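Local coordinates for HhaI Restriction Endonuclease (Haemophilus parahaemolyticus, PDB 6UKG), which cleaves double-stranded DNA as a type II restriction endonuclease specific for the sequence 5'-GCGC-3', at residues A[31-36]-A[44-49]; A[124-129]-A[139-144]; A[174-179]-A[199-204]. One frame throughout, in Å; residues are numbered along the deposited sequence.

Contacts 1 and 2 hold neighbouring parts of one mixed five-stranded sheet: each is an antiparallel hairpin, and strand 43-47 of contact 1 runs parallel to strand 126-132 of contact 2, joined to it by backbone hydrogen bonds. Both are buried, but contact 1 is polar where carboxylates and a lysine meet the DNA backbone, whereas contact 2 is mostly aromatic and apolar. Their centres lie about 10 Å apart. Contact 3 stands about 38 Å from contact 1 and about 46 Å from contact 2, centre to centre, on a separate four-stranded sheet. It is partly buried, packs a helix on an edge strand, and has no hydrogen bond between its segments.

Contact 1: A[31-36]-A[44-49]; sequences TTSDIL and YIEAKM. With nucleotides of chain B.
Asp34 and Glu46 bring their carboxylates together beside the phosphate of DC9 of chain B, their planes turned 42° apart and the two side chains crossing nearly at right angles. Asp34 OD2 lies 2.6 Å from DC9 OP1, and Glu46 OE2 approaches the same OP1 to 2.7 Å. Lys48, two residues beyond Glu46, reaches past the acids: its NZ donates to OP2 of DC9 and, at 2.8 Å, to OP2 of DT10 of chain B. The backbone N of Met49 holds DT10 OP1.

Each acid is positioned by the opposite backbone. Glu46 OE1 accepts the N-H of Asp34 at 3.0 Å, nearly along its own C-O axis, and a bend at chi2 (-67°) turns this carboxylate back to Asp34 although CB starts out away from it. Asp34 OD1 accepts Ala47 N at 2.9 Å through its anti lone pair, the one away from OD2.

Further out, the hairpin of strands 35-37 and 43-47 fixes the register, with Ile45 N bonded to Ile35 O. Ile35 and Ile45 share a face of the sheet, where Phe22 of strand 22-24 touches both and Val11 of helix 3-18 packs on Ile35; on the other, Leu36 CD1 sits over the centre of the Tyr44 ring, 3.8 Å from its centroid. A water links Thr32 OG1 to Tyr44 OH.

Asp34, Glu46 and Lys48 match the PD-(D/E)XK nuclease signature. In that family such acids coordinate magnesium at the scissile phosphate, consistent with this being the cleavage site.

Contact 2: A[124-129]-A[139-144]; sequences KSVKFF and FPIEHF
Phe139 carries its ring in the crowded position between backbone N and carbonyl carbon (chi1 63°), which swings it toward Phe129 of the neighbouring strand, while Phe144 has CG opposite its backbone N (chi1 -162°) and thereby points its ring at the same phenylalanine. The two segments belong to the beta hairpin of strands 126-132 and 136-140 at one side of the mixed sheet; the second strand runs directly into a short 3-10 turn at Ile141 and Glu142.

Phe129 is the centre of an aromatic cluster. Phe144 meets it in a T-shaped stack, directing its edge atom CE1 at the Phe129 face, with the planes 84° apart and the centroids separated by 5.2 Å. Phe139 is placed differently: its ring is nearly parallel to that of Phe129 but slid so far that they scarcely overlap, and it is Phe129 CB that sits over the Phe139 face, 3.5 Å from CZ. Ile141 CG2 fills in at the edge of the Phe129 ring. Tyr121 of helix 110-123 adds a further edge-to-face partner to Phe129. On the opposite face of the hairpin, Phe128 CE2 packs 3.7 Å from Pro140 CB, and helix 242-255 covers this side through Phe252 and Ala255.

Paired backbone bonds hold Phe129 and Phe139 in register; Phe139 O receives Phe129 N at 2.9 Å. Pro140 forms a non-hydrogen-bonded pair with Phe128, where lacking an N-H costs the pairing nothing. The last tie is to Lys127 O, which accepts Ile141 N at 3.0 Å from well above its carbonyl plane and also a water proton, the same water donating to Glu142 OE1 at 2.8 Å.

Contact 3: A[174-179]-A[199-204]; sequences QALDKK and KRISGD. With nucleotides of chain C.
Ile201 and Ala175 carry most of this contact, in which helix 169-179 lies across edge strand 200-203 of the antiparallel four-stranded sheet. The axes of the two short segments approach to 7.5 Å, with an angle of 113° between their directions.

Ile201 points at the helix, and with CG1 between its backbone N and carbonyl carbon (chi1 61°) it extends CD1 into the angle formed by two consecutive helical residues. That methyl lies 3.9 Å from Ala175 CB and 3.6 Å from Leu176 CD2. Leu176 starts from a CB directed away from the strand, so it is the outer branch that comes back to touch Ile201, the two chains meeting at a slant. The small Ala175 and the bare Gly203 together let the backbones come close: the Ala175 methyl rests 3.4 Å from Ser202 O, and its CA is 5.2 Å from the CA of Gly203. At the solvent side Lys178 lays its NZ 4.0 Å from Gly203 CA.

Arg200, next along the strand, reaches away from the helix to the DNA. Its NH1 and NH2 both donate to OP1 of DC7 of chain C, at 3.0 and 3.1 Å, a fork that holds the phosphate oxygen at the guanidinium edge and in its plane.

The strand thus works in two directions: methyl packing, without hydrogen bonds between the two segments, seats the helix on its apolar side, while its arginine binds the DNA backbone by charge and paired N-H groups.

Contact 1: A[31-36]-A[44-49]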
loop_
_atom_site.group_PDB
_atom_site.type_symbol
_atom_site.label_atom_id
_atom_site.label_comp_id
_atom_site.label_asym_id
_atom_site.label_seq_id
_atom_site.Cartn_x
_atom_site.Cartn_y
_atom_site.Cartn_z
ATOM N N THR A 31 -6.419 -4.208 5.904
ATOM C CA THR A 31 -6.459 -4.801 7.233
ATOM C C THR A 31 -5.824 -6.181 7.286
ATOM O O THR A 31 -5.860 -6.825 8.337
ATOM C CB THR A 31 -7.901 -4.902 7.739
ATOM O OG1 THR A 31 -8.618 -5.871 6.959
ATOM C CG2 THR A 31 -8.603 -3.554 7.645
ATOM N N THR A 32 -5.251 -6.656 6.192
ATOM C CA THR A 32 -4.625 -7.971 6.210
ATOM C C THR A 32 -3.559 -8.016 5.123
ATOM O O THR A 32 -3.401 -7.077 4.344
ATOM C CB THR A 32 -5.689 -9.067 6.094
ATOM O OG1 THR A 32 -5.076 -10.350 6.123
ATOM C CG2 THR A 32 -6.460 -8.936 4.827
ATOM N N SER A 33 -2.797 -9.096 5.110
ATOM C CA SER A 33 -1.667 -9.234 4.203
ATOM C C SER A 33 -2.046 -10.120 3.018
ATOM O O SER A 33 -3.108 -10.723 2.992
ATOM C CB SER A 33 -0.464 -9.771 4.974
ATOM O OG SER A 33 -0.149 -8.844 6.004
ATOM N N ASP A 34 -1.138 -10.209 2.035
ATOM C CA ASP A 34 -1.527 -10.609 0.687
ATOM C C ASP A 34 -1.937 -12.073 0.590
ATOM O O ASP A 34 -2.892 -12.390 -0.120
ATOM C CB ASP A 34 -0.372 -10.395 -0.298
ATOM C CG ASP A 34 0.071 -8.950 -0.419
ATOM O OD1 ASP A 34 1.200 -8.707 -0.734
ATOM O OD2 ASP A 34 -0.820 -8.008 -0.149
ATOM N N ILE A 35 -1.186 -12.978 1.225
ATOM C CA ILE A 35 -1.340 -14.415 1.034
ATOM C C ILE A 35 -1.329 -15.075 2.406
ATOM O O ILE A 35 -0.478 -14.764 3.232
ATOM C CB ILE A 35 -0.197 -14.975 0.164
ATOM C CG1 ILE A 35 -0.165 -14.294 -1.201
ATOM C CG2 ILE A 35 -0.332 -16.477 -0.004
ATOM C CD1 ILE A 35 1.100 -14.595 -2.017
ATOM N N LEU A 36 -2.248 -15.995 2.645
ATOM C CA LEU A 36 -2.316 -16.739 3.890
ATOM C C LEU A 36 -1.983 -18.201 3.635
ATOM O O LEU A 36 -2.541 -18.826 2.721
ATOM C CB LEU A 36 -3.710 -16.616 4.496
ATOM C CG LEU A 36 -3.951 -17.387 5.796
ATOM C CD1 LEU A 36 -2.972 -17.003 6.876
ATOM C CD2 LEU A 36 -5.371 -17.129 6.277
ATOM N N TYR A 44 1.236 -15.303 7.216
ATOM C CA TYR A 44 1.025 -14.555 5.998
ATOM C C TYR A 44 2.337 -14.370 5.231
ATOM O O TYR A 44 3.437 -14.392 5.793
ATOM C CB TYR A 44 0.412 -13.183 6.300
ATOM C CG TYR A 44 -1.021 -13.236 6.785
ATOM C CD1 TYR A 44 -2.083 -13.200 5.886
ATOM C CD2 TYR A 44 -1.320 -13.319 8.133
ATOM C CE1 TYR A 44 -3.393 -13.228 6.328
ATOM C CE2 TYR A 44 -2.637 -13.372 8.578
ATOM C CZ TYR A 44 -3.649 -13.308 7.675
ATOM O OH TYR A 44 -4.949 -13.343 8.125
ATOM N N ILE A 45 2.181 -14.184 3.922
ATOM C CA ILE A 45 3.264 -13.935 2.987
ATOM C C ILE A 45 2.904 -12.662 2.236
ATOM O O ILE A 45 1.770 -12.513 1.772
ATOM C CB ILE A 45 3.405 -15.111 2.003
ATOM C CG1 ILE A 45 3.681 -16.417 2.747
ATOM C CG2 ILE A 45 4.481 -14.824 0.966
ATOM C CD1 ILE A 45 3.441 -17.659 1.919
ATOM N N GLU A 46 3.834 -11.735 2.160
ATOM C CA GLU A 46 3.667 -10.546 1.343
ATOM C C GLU A 46 4.276 -10.783 -0.027
ATOM O O GLU A 46 5.405 -11.234 -0.129
ATOM C CB GLU A 46 4.332 -9.344 1.998
ATOM C CG GLU A 46 3.469 -8.619 3.017
ATOM C CD GLU A 46 2.285 -7.932 2.365
ATOM O OE1 GLU A 46 1.186 -8.383 2.504
ATOM O OE2 GLU A 46 2.515 -6.852 1.639
ATOM N N ALA A 47 3.535 -10.461 -1.072
ATOM C CA ALA A 47 4.026 -10.511 -2.430
ATOM C C ALA A 47 4.375 -9.084 -2.807
ATOM O O ALA A 47 3.585 -8.157 -2.569
ATOM C CB ALA A 47 2.969 -11.089 -3.364
ATOM N N LYS A 48 5.576 -8.877 -3.298
ATOM C CA LYS A 48 6.035 -7.547 -3.665
ATOM C C LYS A 48 6.607 -7.578 -5.065
ATOM O O LYS A 48 7.459 -8.417 -5.362
ATOM C CB LYS A 48 7.127 -7.017 -2.717
ATOM C CG LYS A 48 6.612 -6.657 -1.340
ATOM C CD LYS A 48 5.824 -5.347 -1.362
ATOM C CE LYS A 48 4.850 -5.216 -0.199
ATOM N NZ LYS A 48 3.982 -4.047 -0.401
ATOM N N MET A 49 6.178 -6.643 -5.904
ATOM C CA MET A 49 6.857 -6.432 -7.165
ATOM C C MET A 49 8.267 -5.875 -6.936
ATOM O O MET A 49 8.586 -5.371 -5.856
ATOM C CB MET A 49 6.042 -5.482 -8.031
ATOM C CG MET A 49 4.691 -6.057 -8.396
ATOM S SD MET A 49 3.771 -5.118 -9.634
ATOM C CE MET A 49 4.688 -5.497 -11.129
ATOM P P DC B 9 0.417 -4.366 0.250
ATOM O OP1 DC B 9 0.559 -5.838 0.160
ATOM O OP2 DC B 9 1.417 -3.609 1.019
ATOM O "O5'" DC B 9 0.398 -3.710 -1.209
ATOM C "C5'" DC B 9 -0.293 -4.375 -2.253
ATOM C "C4'" DC B 9 -0.458 -3.486 -3.451
ATOM O "O4'" DC B 9 -1.271 -2.331 -3.129
ATOM C "C3'" DC B 9 0.813 -2.866 -4.003
ATOM O "O3'" DC B 9 1.578 -3.817 -4.752
ATOM C "C2'" DC B 9 0.238 -1.727 -4.849
ATOM C "C1'" DC B 9 -0.927 -1.250 -3.964
ATOM N N1 DC B 9 -0.538 -0.071 -3.140
ATOM C C2 DC B 9 -0.674 1.189 -3.690
ATOM O O2 DC B 9 -1.182 1.291 -4.814
ATOM N N3 DC B 9 -0.260 2.257 -2.996
ATOM C C4 DC B 9 0.285 2.110 -1.792
ATOM N N4 DC B 9 0.687 3.204 -1.157
ATOM C C5 DC B 9 0.454 0.826 -1.206
ATOM C C6 DC B 9 0.057 -0.231 -1.919
ATOM P P DT B 10 3.185 -3.838 -4.590
ATOM O OP1 DT B 10 3.652 -4.993 -5.379
ATOM O OP2 DT B 10 3.536 -3.702 -3.165
ATOM O "O5'" DT B 10 3.681 -2.472 -5.262
ATOM C "C5'" DT B 10 3.897 -2.393 -6.651
ATOM C "C4'" DT B 10 2.905 -1.446 -7.271
ATOM O "O4'" DT B 10 3.045 -0.130 -6.680
ATOM C "C3'" DT B 10 3.056 -1.252 -8.770
ATOM O "O3'" DT B 10 1.767 -1.410 -9.328
ATOM C "C2'" DT B 10 3.645 0.154 -8.928
ATOM C "C1'" DT B 10 3.164 0.868 -7.687
ATOM N N1 DT B 10 4.072 1.926 -7.134
ATOM C C2 DT B 10 3.584 3.201 -6.934
ATOM O O2 DT B 10 2.465 3.552 -7.259
ATOM N N3 DT B 10 4.465 4.075 -6.365
ATOM C C4 DT B 10 5.753 3.820 -5.958
ATOM O O4 DT B 10 6.458 4.686 -5.436
ATOM C C5 DT B 10 6.205 2.462 -6.158
ATOM C C7 DT B 10 7.592 2.083 -5.760
ATOM C C6 DT B 10 5.346 1.582 -6.718
HETATM O O HOH W 1 -6.665 -12.315 6.211
HETATM O O HOH W 2 0.087 -6.187 4.657
#

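Contact 2: A[124-129]-A[139-144]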
loop_
_atom_site.group_PDB
_atom_site.type_symbol
_atom_site.label_atom_id
_atom_site.label_comp_id
_atom_site.label_asym_id
_atom_site.label_seq_id
_atom_site.Cartn_x
_atom_site.Cartn_y
_atom_site.Cartn_z
ATOM N N LYS A 124 2.294 -8.021 11.887
ATOM C CA LYS A 124 1.211 -8.425 11.005
ATOM C C LYS A 124 1.200 -9.931 10.740
ATOM O O LYS A 124 0.438 -10.391 9.890
ATOM C CB LYS A 124 1.330 -7.672 9.673
ATOM C CG LYS A 124 1.314 -6.140 9.762
ATOM C CD LYS A 124 0.020 -5.579 10.305
ATOM C CE LYS A 124 0.086 -4.058 10.322
ATOM N NZ LYS A 124 -0.890 -3.434 11.251
ATOM N N SER A 125 2.026 -10.702 11.450
ATOM C CA SER A 125 2.110 -12.152 11.261
ATOM C C SER A 125 2.612 -12.540 9.874
ATOM O O SER A 125 2.335 -13.644 9.391
ATOM C CB SER A 125 0.769 -12.834 11.571
ATOM O OG SER A 125 0.352 -12.558 12.902
ATOM N N VAL A 126 3.381 -11.657 9.244
ATOM C CA VAL A 126 4.008 -11.938 7.959
ATOM C C VAL A 126 5.390 -12.506 8.225
ATOM O O VAL A 126 6.237 -11.831 8.806
ATOM C CB VAL A 126 4.091 -10.672 7.108
ATOM C CG1 VAL A 126 4.974 -10.910 5.888
ATOM C CG2 VAL A 126 2.709 -10.213 6.708
ATOM N N LYS A 127 5.602 -13.773 7.861
ATOM C CA LYS A 127 6.884 -14.432 8.097
ATOM C C LYS A 127 7.790 -14.418 6.874
ATOM O O LYS A 127 9.007 -14.541 7.028
ATOM C CB LYS A 127 6.701 -15.873 8.583
ATOM C CG LYS A 127 6.206 -16.009 9.993
ATOM C CD LYS A 127 6.188 -17.488 10.425
ATOM C CE LYS A 127 5.469 -17.717 11.717
ATOM N NZ LYS A 127 6.105 -16.988 12.822
ATOM N N PHE A 128 7.213 -14.325 5.669
ATOM C CA PHE A 128 7.987 -14.413 4.436
ATOM C C PHE A 128 7.471 -13.393 3.438
ATOM O O PHE A 128 6.304 -12.989 3.484
ATOM C CB PHE A 128 7.878 -15.821 3.796
ATOM C CG PHE A 128 8.563 -16.899 4.602
ATOM C CD1 PHE A 128 7.933 -17.503 5.676
ATOM C CD2 PHE A 128 9.848 -17.288 4.288
ATOM C CE1 PHE A 128 8.580 -18.432 6.443
ATOM C CE2 PHE A 128 10.511 -18.240 5.058
ATOM C CZ PHE A 128 9.870 -18.803 6.139
ATOM N N PHE A 129 8.365 -13.015 2.528
ATOM C CA PHE A 129 8.025 -12.278 1.324
ATOM C C PHE A 129 8.279 -13.166 0.116
ATOM O O PHE A 129 9.165 -14.028 0.132
ATOM C CB PHE A 129 8.866 -10.999 1.184
ATOM C CG PHE A 129 8.346 -9.818 1.988
ATOM C CD1 PHE A 129 8.177 -9.881 3.356
ATOM C CD2 PHE A 129 7.964 -8.660 1.362
ATOM C CE1 PHE A 129 7.685 -8.784 4.070
ATOM C CE2 PHE A 129 7.482 -7.583 2.067
ATOM C CZ PHE A 129 7.354 -7.654 3.416
ATOM N N PHE A 139 11.685 -15.443 0.858
ATOM C CA PHE A 139 12.660 -15.248 1.913
ATOM C C PHE A 139 11.977 -14.844 3.220
ATOM O O PHE A 139 10.926 -14.198 3.204
ATOM C CB PHE A 139 13.740 -14.230 1.516
ATOM C CG PHE A 139 13.222 -12.838 1.277
ATOM C CD1 PHE A 139 13.100 -11.955 2.327
ATOM C CD2 PHE A 139 12.876 -12.412 0.007
ATOM C CE1 PHE A 139 12.618 -10.677 2.123
ATOM C CE2 PHE A 139 12.406 -11.118 -0.214
ATOM C CZ PHE A 139 12.286 -10.258 0.842
ATOM N N PRO A 140 12.579 -15.209 4.349
ATOM C CA PRO A 140 12.023 -14.820 5.644
ATOM C C PRO A 140 12.334 -13.365 5.936
ATOM O O PRO A 140 13.356 -12.823 5.541
ATOM C CB PRO A 140 12.759 -15.743 6.624
ATOM C CG PRO A 140 14.108 -15.949 5.964
ATOM C CD PRO A 140 13.803 -16.022 4.498
ATOM N N ILE A 141 11.424 -12.717 6.672
ATOM C CA ILE A 141 11.549 -11.279 6.883
ATOM C C ILE A 141 12.862 -10.889 7.542
ATOM O O ILE A 141 13.374 -9.790 7.298
ATOM C CB ILE A 141 10.345 -10.707 7.639
ATOM C CG1 ILE A 141 10.174 -11.326 9.018
ATOM C CG2 ILE A 141 9.125 -10.846 6.821
ATOM C CD1 ILE A 141 9.246 -10.486 9.840
ATOM N N GLU A 142 13.434 -11.756 8.374
ATOM C CA GLU A 142 14.689 -11.401 9.043
ATOM C C GLU A 142 15.851 -11.202 8.078
ATOM O O GLU A 142 16.873 -10.639 8.493
ATOM C CB GLU A 142 15.066 -12.437 10.098
ATOM C CG GLU A 142 15.140 -13.833 9.568
ATOM C CD GLU A 142 13.800 -14.628 9.663
ATOM O OE1 GLU A 142 12.702 -14.098 9.691
ATOM O OE2 GLU A 142 13.914 -15.947 9.704
ATOM N N HIS A 143 15.713 -11.609 6.819
ATOM C CA HIS A 143 16.757 -11.462 5.813
ATOM C C HIS A 143 16.445 -10.397 4.776
ATOM O O HIS A 143 17.099 -10.350 3.732
ATOM C CB HIS A 143 17.055 -12.797 5.143
ATOM C CG HIS A 143 17.819 -13.719 6.024
ATOM N ND1 HIS A 143 18.041 -15.039 5.717
ATOM C CD2 HIS A 143 18.406 -13.507 7.228
ATOM C CE1 HIS A 143 18.745 -15.602 6.683
ATOM N NE2 HIS A 143 18.971 -14.696 7.616
ATOM N N PHE A 144 15.500 -9.504 5.075
ATOM C CA PHE A 144 14.999 -8.529 4.108
ATOM C C PHE A 144 16.106 -7.770 3.382
ATOM O O PHE A 144 16.022 -7.553 2.166
ATOM C CB PHE A 144 14.078 -7.565 4.860
ATOM C CG PHE A 144 13.157 -6.791 3.968
ATOM C CD1 PHE A 144 11.914 -7.298 3.655
ATOM C CD2 PHE A 144 13.511 -5.575 3.449
ATOM C CE1 PHE A 144 11.041 -6.619 2.844
ATOM C CE2 PHE A 144 12.635 -4.883 2.620
ATOM C CZ PHE A 144 11.414 -5.422 2.314
HETATM O O HOH W 3 10.195 -15.312 9.422
#

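Contact 3: A[174-179]-A[199-204]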
loop_
_atom_site.group_PDB
_atom_site.type_symbol
_atom_site.label_atom_id
_atom_site.label_comp_id
_atom_site.label_asym_id
_atom_site.label_seq_id
_atom_site.Cartn_x
_atom_site.Cartn_y
_atom_site.Cartn_z
ATOM N N GLN A 174 -25.778 17.628 -10.975
ATOM C CA GLN A 174 -25.491 19.016 -11.311
ATOM C C GLN A 174 -24.142 19.143 -12.011
ATOM O O GLN A 174 -24.006 19.895 -12.986
ATOM C CB GLN A 174 -25.521 19.865 -10.043
ATOM C CG GLN A 174 -25.828 21.304 -10.317
ATOM C CD GLN A 174 -25.412 22.223 -9.189
ATOM O OE1 GLN A 174 -24.895 21.778 -8.165
ATOM N NE2 GLN A 174 -25.628 23.517 -9.376
ATOM N N ALA A 175 -23.134 18.404 -11.536
ATOM C CA ALA A 175 -21.823 18.421 -12.183
ATOM C C ALA A 175 -21.895 17.864 -13.604
ATOM O O ALA A 175 -21.249 18.392 -14.518
ATOM C CB ALA A 175 -20.810 17.632 -11.348
ATOM N N LEU A 176 -22.658 16.784 -13.806
ATOM C CA LEU A 176 -22.849 16.258 -15.156
ATOM C C LEU A 176 -23.527 17.281 -16.049
ATOM O O LEU A 176 -23.158 17.443 -17.221
ATOM C CB LEU A 176 -23.705 14.990 -15.116
ATOM C CG LEU A 176 -23.077 13.693 -14.607
ATOM C CD1 LEU A 176 -24.156 12.640 -14.436
ATOM C CD2 LEU A 176 -22.006 13.189 -15.562
ATOM N N ASP A 177 -24.549 17.961 -15.526
ATOM C CA ASP A 177 -25.291 18.906 -16.350
ATOM C C ASP A 177 -24.424 20.093 -16.744
ATOM O O ASP A 177 -24.506 20.582 -17.874
ATOM C CB ASP A 177 -26.533 19.388 -15.607
ATOM C CG ASP A 177 -27.448 18.256 -15.205
ATOM O OD1 ASP A 177 -28.225 18.449 -14.324
ATOM O OD2 ASP A 177 -27.345 17.095 -15.842
ATOM N N LYS A 178 -23.601 20.584 -15.817
ATOM C CA LYS A 178 -22.723 21.703 -16.135
ATOM C C LYS A 178 -21.714 21.333 -17.215
ATOM O O LYS A 178 -21.295 22.198 -17.994
ATOM C CB LYS A 178 -22.020 22.186 -14.864
ATOM C CG LYS A 178 -22.893 23.063 -13.961
ATOM C CD LYS A 178 -22.243 23.326 -12.595
ATOM C CE LYS A 178 -22.526 22.188 -11.609
ATOM N NZ LYS A 178 -21.738 22.211 -10.333
ATOM N N LYS A 179 -21.329 20.057 -17.298
ATOM C CA LYS A 179 -20.408 19.600 -18.329
ATOM C C LYS A 179 -21.103 19.289 -19.649
ATOM O O LYS A 179 -20.417 19.035 -20.642
ATOM C CB LYS A 179 -19.655 18.353 -17.853
ATOM N N LYS A 199 -13.485 9.672 -16.448
ATOM C CA LYS A 199 -13.717 11.111 -16.455
ATOM C C LYS A 199 -13.790 11.658 -15.036
ATOM O O LYS A 199 -14.383 11.048 -14.146
ATOM C CB LYS A 199 -15.021 11.426 -17.184
ATOM C CG LYS A 199 -15.304 12.907 -17.300
ATOM C CD LYS A 199 -16.187 13.202 -18.494
ATOM C CE LYS A 199 -15.388 13.224 -19.789
ATOM N NZ LYS A 199 -14.752 14.554 -20.034
ATOM N N ARG A 200 -13.179 12.822 -14.834
ATOM C CA ARG A 200 -13.211 13.536 -13.566
ATOM C C ARG A 200 -14.038 14.801 -13.729
ATOM O O ARG A 200 -13.776 15.606 -14.625
ATOM C CB ARG A 200 -11.798 13.911 -13.132
ATOM C CG ARG A 200 -10.979 12.719 -12.701
ATOM C CD ARG A 200 -9.487 13.012 -12.722
ATOM N NE ARG A 200 -8.697 11.833 -12.357
ATOM C CZ ARG A 200 -8.321 11.524 -11.119
ATOM N NH1 ARG A 200 -8.657 12.302 -10.093
ATOM N NH2 ARG A 200 -7.606 10.431 -10.905
ATOM N N ILE A 201 -15.039 14.964 -12.874
ATOM C CA ILE A 201 -15.868 16.165 -12.847
ATOM C C ILE A 201 -16.080 16.514 -11.381
ATOM O O ILE A 201 -15.960 15.663 -10.501
ATOM C CB ILE A 201 -17.214 15.974 -13.576
ATOM C CG1 ILE A 201 -18.052 14.871 -12.921
ATOM C CG2 ILE A 201 -16.955 15.642 -15.035
ATOM C CD1 ILE A 201 -19.423 14.699 -13.552
ATOM N N SER A 202 -16.397 17.785 -11.121
ATOM C CA SER A 202 -16.491 18.253 -9.747
ATOM C C SER A 202 -17.708 19.144 -9.573
ATOM O O SER A 202 -18.212 19.742 -10.525
ATOM C CB SER A 202 -15.222 19.009 -9.336
ATOM O OG SER A 202 -14.091 18.167 -9.447
ATOM N N GLY A 203 -18.170 19.223 -8.326
ATOM C CA GLY A 203 -19.260 20.110 -7.971
ATOM C C GLY A 203 -19.501 20.150 -6.478
ATOM O O GLY A 203 -19.434 19.114 -5.809
ATOM N N ASP A 204 -19.770 21.344 -5.950
ATOM C CA ASP A 204 -20.118 21.541 -4.542
ATOM C C ASP A 204 -19.112 20.868 -3.609
ATOM O O ASP A 204 -19.469 20.169 -2.658
ATOM C CB ASP A 204 -21.547 21.082 -4.255
ATOM C CG ASP A 204 -22.080 21.622 -2.940
ATOM O OD1 ASP A 204 -22.166 22.859 -2.795
ATOM O OD2 ASP A 204 -22.413 20.808 -2.055
ATOM P P DC C 7 -7.315 10.326 -6.634
ATOM O OP1 DC C 7 -7.095 11.076 -7.881
ATOM O OP2 DC C 7 -8.022 10.988 -5.511
ATOM O "O5'" DC C 7 -8.084 8.965 -6.945
ATOM C "C5'" DC C 7 -7.768 8.222 -8.118
ATOM C "C4'" DC C 7 -7.902 6.754 -7.861
ATOM O "O4'" DC C 7 -6.864 6.323 -6.931
ATOM C "C3'" DC C 7 -9.205 6.289 -7.226
ATOM O "O3'" DC C 7 -9.500 4.996 -7.766
ATOM C "C2'" DC C 7 -8.878 6.269 -5.737
ATOM C "C1'" DC C 7 -7.457 5.748 -5.779
ATOM N N1 DC C 7 -6.610 6.072 -4.608
ATOM C C2 DC C 7 -5.705 5.107 -4.179
ATOM O O2 DC C 7 -5.658 4.035 -4.796
ATOM N N3 DC C 7 -4.923 5.370 -3.116
ATOM C C4 DC C 7 -4.986 6.562 -2.525
ATOM N N4 DC C 7 -4.193 6.785 -1.481
ATOM C C5 DC C 7 -5.896 7.571 -2.961
ATOM C C6 DC C 7 -6.677 7.283 -4.003
#